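Local coordinates for aspartokinase (PDB 3TVI), which probably catalyses ATP-dependent phosphorylation of the beta-carboxyl group of aspartate, opening the pathway to threonine, methionine and lysine, at residues B[128-141]-B[160-174]. Residues are numbered along the deposited sequence; the frame is centred on the assembly and turned at random.
Sequences LNAEFIDAAEVIFF and VLSCNKAVIPGFYGS
E131 N donates to K165 O at 2.9 Å, E131 O takes V167 N, and V167 O takes I133 N: three bonds that lock strands 131-132 and 166-167 together in parallel. The K165 side chain runs past A130 CB, bends at chi3 (-85°), and brings NZ to L128 O at 3.2 Å, giving that carbonyl at the helix end a partner. On the face of E131, I133 CD1 lies against V160 and C163.

D134 OD1 accepts twice. A136 N reaches it at 2.7 Å on the anti side, closing an Asx turn, while Y172 OH comes from above the carboxylate plane at 2.6 Å. The Y172 ring stands nearly upright to that carboxylate, with A135 CB over one face, 3.6 Å from the ring centroid. S174 OG meets a lone pair of A136 O in the carbonyl plane, at 2.7 Å. S174 N bonds nearly straight to I139 O (N-H...O 171°), and F141 N donates to S174 O.

With helix 149-159 as the connection, strands 131-132 and 166-167 form a beta-alpha-beta crossover at the edge of the main sheet of the amino acid kinase fold; just beyond it, the P169 side chain lies close to that of E117, which probably binds substrate.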
# COMPACT_ATOMS: atom_id res chain seq x y z
N LEU B 128 27.25 -45.66 -3.14
CA LEU B 128 28.27 -44.65 -3.44
C LEU B 128 29.52 -44.84 -2.59
O LEU B 128 30.41 -43.99 -2.59
CB LEU B 128 27.72 -43.24 -3.21
CG LEU B 128 26.43 -42.92 -3.97
CD1 LEU B 128 25.83 -41.59 -3.51
CD2 LEU B 128 26.69 -42.92 -5.47
N ASN B 129 29.58 -45.95 -1.86
CA ASN B 129 30.74 -46.28 -1.06
C ASN B 129 31.15 -45.12 -0.16
O ASN B 129 32.30 -44.67 -0.16
CB ASN B 129 31.88 -46.70 -1.99
CG ASN B 129 32.94 -47.54 -1.29
OD1 ASN B 129 32.94 -47.69 -0.06
ND2 ASN B 129 33.85 -48.09 -2.07
N ALA B 130 30.18 -44.65 0.63
CA ALA B 130 30.34 -43.51 1.53
C ALA B 130 29.85 -43.90 2.92
O ALA B 130 28.99 -44.77 3.05
CB ALA B 130 29.52 -42.34 1.01
N GLU B 131 30.40 -43.26 3.94
CA GLU B 131 29.99 -43.53 5.32
C GLU B 131 28.58 -43.05 5.60
O GLU B 131 28.25 -41.89 5.36
CB GLU B 131 30.94 -42.87 6.31
CG GLU B 131 32.18 -43.70 6.61
CD GLU B 131 32.96 -43.16 7.80
OE1 GLU B 131 32.39 -43.10 8.92
OE2 GLU B 131 34.14 -42.80 7.61
N PHE B 132 27.73 -43.94 6.10
CA PHE B 132 26.39 -43.56 6.48
C PHE B 132 26.40 -42.91 7.85
O PHE B 132 26.92 -43.48 8.80
CB PHE B 132 25.45 -44.76 6.55
CG PHE B 132 24.08 -44.40 7.02
CD1 PHE B 132 23.14 -43.91 6.13
CD2 PHE B 132 23.74 -44.50 8.36
CE1 PHE B 132 21.88 -43.54 6.56
CE2 PHE B 132 22.48 -44.13 8.80
CZ PHE B 132 21.54 -43.66 7.89
N ILE B 133 25.80 -41.73 7.93
CA ILE B 133 25.69 -41.00 9.18
C ILE B 133 24.25 -40.58 9.40
O ILE B 133 23.78 -39.66 8.74
CB ILE B 133 26.57 -39.75 9.17
CG1 ILE B 133 28.04 -40.15 9.21
CG2 ILE B 133 26.22 -38.86 10.34
CD1 ILE B 133 28.98 -38.97 9.26
N ASP B 134 23.55 -41.23 10.32
CA ASP B 134 22.16 -40.91 10.60
C ASP B 134 22.06 -39.44 10.96
O ASP B 134 22.98 -38.87 11.53
CB ASP B 134 21.60 -41.77 11.74
CG ASP B 134 20.08 -41.72 11.83
OD1 ASP B 134 19.51 -40.61 11.96
OD2 ASP B 134 19.43 -42.78 11.79
N ALA B 135 20.94 -38.83 10.58
CA ALA B 135 20.67 -37.43 10.87
C ALA B 135 20.56 -37.22 12.37
O ALA B 135 21.09 -36.25 12.91
CB ALA B 135 19.38 -37.00 10.20
N ALA B 136 19.88 -38.16 13.03
CA ALA B 136 19.58 -38.07 14.46
C ALA B 136 20.83 -37.96 15.31
O ALA B 136 20.74 -37.56 16.47
CB ALA B 136 18.76 -39.27 14.91
N GLU B 137 21.98 -38.32 14.75
CA GLU B 137 23.28 -38.19 15.43
C GLU B 137 23.92 -36.80 15.28
O GLU B 137 24.76 -36.41 16.09
CB GLU B 137 24.26 -39.23 14.89
CG GLU B 137 23.97 -40.63 15.36
CD GLU B 137 24.50 -40.86 16.75
OE1 GLU B 137 25.73 -41.07 16.88
OE2 GLU B 137 23.68 -40.83 17.69
N VAL B 138 23.53 -36.07 14.25
CA VAL B 138 24.29 -34.90 13.83
C VAL B 138 23.48 -33.58 13.78
O VAL B 138 24.05 -32.48 13.83
CB VAL B 138 24.99 -35.23 12.50
CG1 VAL B 138 24.00 -35.20 11.34
CG2 VAL B 138 26.17 -34.29 12.26
N ILE B 139 22.16 -33.69 13.69
CA ILE B 139 21.25 -32.54 13.69
C ILE B 139 20.38 -32.59 14.93
O ILE B 139 19.79 -33.63 15.23
CB ILE B 139 20.35 -32.59 12.45
CG1 ILE B 139 21.18 -32.34 11.20
CG2 ILE B 139 19.21 -31.59 12.57
CD1 ILE B 139 20.40 -32.41 9.91
N PHE B 140 20.30 -31.47 15.65
CA PHE B 140 19.56 -31.42 16.92
C PHE B 140 18.61 -30.22 17.06
O PHE B 140 18.90 -29.13 16.58
CB PHE B 140 20.53 -31.42 18.09
CG PHE B 140 21.24 -32.73 18.28
CD1 PHE B 140 22.56 -32.88 17.88
CD2 PHE B 140 20.58 -33.81 18.83
CE1 PHE B 140 23.21 -34.09 18.04
CE2 PHE B 140 21.22 -35.02 19.00
CZ PHE B 140 22.54 -35.16 18.60
N PHE B 141 17.48 -30.46 17.72
CA PHE B 141 16.51 -29.42 18.06
C PHE B 141 16.57 -29.12 19.55
O PHE B 141 17.30 -29.78 20.29
CB PHE B 141 15.10 -29.87 17.67
CG PHE B 141 14.90 -30.05 16.19
CD1 PHE B 141 14.98 -31.31 15.61
CD2 PHE B 141 14.64 -28.96 15.37
CE1 PHE B 141 14.80 -31.47 14.25
CE2 PHE B 141 14.47 -29.12 14.01
CZ PHE B 141 14.54 -30.38 13.45
N VAL B 160 31.00 -35.51 10.61
CA VAL B 160 30.86 -35.46 9.15
C VAL B 160 32.11 -35.02 8.40
O VAL B 160 32.53 -35.71 7.47
CB VAL B 160 29.67 -34.58 8.70
CG1 VAL B 160 29.48 -34.71 7.20
CG2 VAL B 160 28.41 -34.99 9.42
N LEU B 161 32.72 -33.89 8.78
CA LEU B 161 33.91 -33.43 8.06
C LEU B 161 35.13 -34.30 8.36
O LEU B 161 36.15 -34.21 7.68
CB LEU B 161 34.19 -31.94 8.28
CG LEU B 161 35.21 -31.45 9.30
CD1 LEU B 161 36.62 -31.45 8.71
CD2 LEU B 161 34.85 -30.05 9.76
N SER B 162 35.02 -35.17 9.36
CA SER B 162 36.02 -36.20 9.62
C SER B 162 35.89 -37.43 8.71
O SER B 162 36.69 -38.35 8.82
CB SER B 162 35.96 -36.64 11.07
OG SER B 162 34.73 -37.30 11.33
N CYS B 163 34.87 -37.46 7.85
CA CYS B 163 34.76 -38.50 6.82
C CYS B 163 35.21 -37.94 5.49
O CYS B 163 34.99 -36.76 5.21
CB CYS B 163 33.32 -38.99 6.67
SG CYS B 163 32.67 -39.95 8.06
N ASN B 164 35.82 -38.79 4.68
CA ASN B 164 36.19 -38.46 3.31
C ASN B 164 34.92 -38.26 2.46
O ASN B 164 34.73 -37.23 1.83
CB ASN B 164 37.06 -39.59 2.73
CG ASN B 164 37.73 -39.22 1.41
OD1 ASN B 164 37.41 -38.19 0.80
ND2 ASN B 164 38.66 -40.06 0.97
N LYS B 165 34.04 -39.25 2.49
CA LYS B 165 32.79 -39.22 1.75
C LYS B 165 31.70 -39.74 2.68
O LYS B 165 31.86 -40.81 3.28
CB LYS B 165 32.90 -40.10 0.49
CG LYS B 165 31.80 -39.90 -0.54
CD LYS B 165 31.71 -41.02 -1.57
CE LYS B 165 32.67 -40.82 -2.74
NZ LYS B 165 32.49 -41.87 -3.79
N ALA B 166 30.60 -39.00 2.82
CA ALA B 166 29.56 -39.37 3.77
C ALA B 166 28.16 -39.05 3.26
O ALA B 166 27.92 -37.95 2.76
CB ALA B 166 29.81 -38.67 5.09
N VAL B 167 27.24 -40.01 3.39
CA VAL B 167 25.81 -39.76 3.14
C VAL B 167 25.16 -39.38 4.45
O VAL B 167 25.50 -39.94 5.49
CB VAL B 167 25.06 -41.00 2.62
CG1 VAL B 167 23.57 -40.70 2.51
CG2 VAL B 167 25.61 -41.47 1.28
N ILE B 168 24.23 -38.44 4.39
CA ILE B 168 23.52 -37.94 5.57
C ILE B 168 22.07 -37.74 5.20
O ILE B 168 21.76 -36.84 4.42
CB ILE B 168 24.05 -36.57 6.03
CG1 ILE B 168 25.58 -36.57 6.09
CG2 ILE B 168 23.45 -36.21 7.37
CD1 ILE B 168 26.19 -35.25 6.47
N PRO B 169 21.17 -38.57 5.76
CA PRO B 169 19.77 -38.54 5.34
C PRO B 169 19.17 -37.20 5.70
O PRO B 169 19.74 -36.46 6.50
CB PRO B 169 19.13 -39.68 6.11
CG PRO B 169 19.93 -39.76 7.36
CD PRO B 169 21.33 -39.31 7.02
N GLY B 170 18.02 -36.89 5.12
CA GLY B 170 17.62 -35.50 4.98
C GLY B 170 16.80 -34.91 6.10
O GLY B 170 17.28 -34.09 6.90
N PHE B 171 15.56 -35.37 6.18
CA PHE B 171 14.43 -34.48 6.48
C PHE B 171 14.12 -34.37 7.97
O PHE B 171 13.06 -33.90 8.34
CB PHE B 171 13.29 -34.99 5.58
CG PHE B 171 11.90 -34.77 6.06
CD1 PHE B 171 11.37 -33.51 6.19
CD2 PHE B 171 11.06 -35.86 6.23
CE1 PHE B 171 10.05 -33.33 6.58
CE2 PHE B 171 9.74 -35.70 6.61
CZ PHE B 171 9.24 -34.42 6.79
N TYR B 172 15.08 -34.74 8.83
CA TYR B 172 14.82 -34.88 10.25
C TYR B 172 16.08 -34.74 11.09
O TYR B 172 17.18 -34.61 10.56
CB TYR B 172 14.19 -36.24 10.53
CG TYR B 172 15.15 -37.39 10.38
CD1 TYR B 172 15.84 -37.89 11.47
CD2 TYR B 172 15.38 -37.98 9.14
CE1 TYR B 172 16.73 -38.94 11.33
CE2 TYR B 172 16.26 -39.04 9.00
CZ TYR B 172 16.93 -39.51 10.09
OH TYR B 172 17.81 -40.55 9.95
N GLY B 173 15.90 -34.79 12.41
CA GLY B 173 16.99 -34.76 13.39
C GLY B 173 16.46 -35.23 14.74
O GLY B 173 15.37 -35.79 14.82
N SER B 174 17.21 -35.00 15.81
CA SER B 174 16.76 -35.45 17.13
C SER B 174 16.14 -34.30 17.91
O SER B 174 16.66 -33.18 17.89
CB SER B 174 17.92 -36.07 17.91
OG SER B 174 18.23 -37.37 17.41